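Local structure of type IV pilus assembly protein PilF (Thermus thermophilus HB8, 5OIU) at residues D339-R342 and H343-A347. The protein probably powers assembly of the type IV pilus in Thermus thermophilus as a hexameric motor ATPase that binds ATP and magnesium. Residues are numbered along the deposited sequence; the frame is centred on the assembly and turned at random.
Sequences DEIR and HAIVA
The carbonyl oxygen of Arg342 is gripped twice: Val346 N donates to Arg342 O at 3.0 Å in an almost straight bond (176°), and the hydroxyl OG of Ser266 adds a weak hydrogen bond from helix 262-268. The other main-chain bonds are those of a regular alpha-helix, each amide reaching back four residues; the shortest, His343 N to Asp339 O, measures 2.7 Å and opens the run at the N-terminal end. The CB of His343 lies 3.2 Å from Asp339 O. One turn apart, Ile341 and Ile345 meet on the buried face. The CG2 branch of Ile341 touches the CD1 tip of Ile345 at 3.8 Å, and the two side chains cross at a slant. In Ile345 CG1 stands beside the backbone N (chi1 -54°), which lays this longer branch over the preceding turn, with CG1 3.1 Å from Ile341 O. Trimming Ile345 to an alanine would probably leave Ile341 CG2 without its neighbour and open a gap toward Ile265. On the polar side, Arg342 bends at chi3 and returns toward the start of the helix, where its NH1 forms a salt bridge with Asp339 OD1 at 3.3 Å, whose hydrogen bond is weak; the carboxylate carbon lies at the guanidinium edge, in its plane. Glu340 instead pairs with Arg360, so both acidic side chains of this first turn have basic partners. Helix 339-347 comes two residues after strand 328-336, the outermost strand of the mixed ATPase-domain sheet within this chain. Ile345 and Val346 pack against helix 262-268, Glu340 and Ala344 rest on Ile357 of helix 351-360, and Val346 also touches Glu257 of a neighbouring subunit.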
# COMPACT_ATOMS: atom_id res chain seq x y z
N ASP C 339 14.57 -11.53 17.12
CA ASP C 339 13.15 -11.38 17.39
C ASP C 339 12.65 -10.03 16.90
O ASP C 339 11.55 -9.92 16.33
CB ASP C 339 12.86 -11.52 18.88
CG ASP C 339 13.72 -12.56 19.54
OD1 ASP C 339 13.42 -13.76 19.36
OD2 ASP C 339 14.71 -12.17 20.22
N GLU C 340 13.46 -8.98 17.09
CA GLU C 340 13.01 -7.64 16.75
C GLU C 340 12.81 -7.50 15.25
O GLU C 340 11.78 -6.98 14.80
CB GLU C 340 14.00 -6.61 17.28
CG GLU C 340 13.33 -5.35 17.72
CD GLU C 340 14.32 -4.30 18.15
OE1 GLU C 340 15.45 -4.69 18.53
OE2 GLU C 340 13.97 -3.10 18.09
N ILE C 341 13.79 -7.96 14.46
CA ILE C 341 13.66 -7.93 13.01
C ILE C 341 12.48 -8.79 12.56
O ILE C 341 11.65 -8.36 11.74
CB ILE C 341 14.96 -8.39 12.35
CG1 ILE C 341 16.04 -7.33 12.53
CG2 ILE C 341 14.73 -8.68 10.88
CD1 ILE C 341 17.42 -7.90 12.68
N ARG C 342 12.38 -10.02 13.10
CA ARG C 342 11.23 -10.87 12.82
C ARG C 342 9.95 -10.10 13.08
O ARG C 342 9.05 -10.06 12.24
CB ARG C 342 11.29 -12.14 13.68
CG ARG C 342 12.02 -13.29 13.01
CD ARG C 342 12.01 -14.55 13.83
NE ARG C 342 13.36 -15.09 14.00
CZ ARG C 342 14.09 -14.94 15.10
NH1 ARG C 342 13.61 -14.27 16.13
NH2 ARG C 342 15.31 -15.46 15.17
N HIS C 343 9.88 -9.45 14.24
CA HIS C 343 8.74 -8.61 14.58
C HIS C 343 8.55 -7.49 13.54
O HIS C 343 7.41 -7.19 13.16
CB HIS C 343 8.97 -8.07 16.01
CG HIS C 343 7.89 -7.17 16.52
ND1 HIS C 343 6.61 -7.17 16.01
CD2 HIS C 343 7.91 -6.24 17.50
CE1 HIS C 343 5.88 -6.27 16.65
NE2 HIS C 343 6.65 -5.70 17.57
N ALA C 344 9.64 -6.91 13.04
CA ALA C 344 9.48 -5.82 12.07
C ALA C 344 8.98 -6.34 10.72
O ALA C 344 8.22 -5.65 10.04
CB ALA C 344 10.79 -5.06 11.89
N ILE C 345 9.41 -7.54 10.33
CA ILE C 345 8.95 -8.16 9.08
C ILE C 345 7.45 -8.41 9.14
O ILE C 345 6.70 -8.03 8.23
CB ILE C 345 9.72 -9.46 8.80
CG1 ILE C 345 11.23 -9.21 8.83
CG2 ILE C 345 9.29 -10.09 7.47
CD1 ILE C 345 12.10 -10.45 8.84
N VAL C 346 7.01 -9.10 10.20
CA VAL C 346 5.58 -9.33 10.43
C VAL C 346 4.82 -8.02 10.31
O VAL C 346 3.92 -7.88 9.47
CB VAL C 346 5.35 -9.99 11.81
CG1 VAL C 346 3.86 -10.16 12.07
CG2 VAL C 346 6.09 -11.33 11.93
N ALA C 347 5.20 -7.03 11.13
CA ALA C 347 4.56 -5.72 11.09
C ALA C 347 4.51 -5.15 9.68
O ALA C 347 3.50 -4.56 9.27
CB ALA C 347 5.28 -4.76 12.03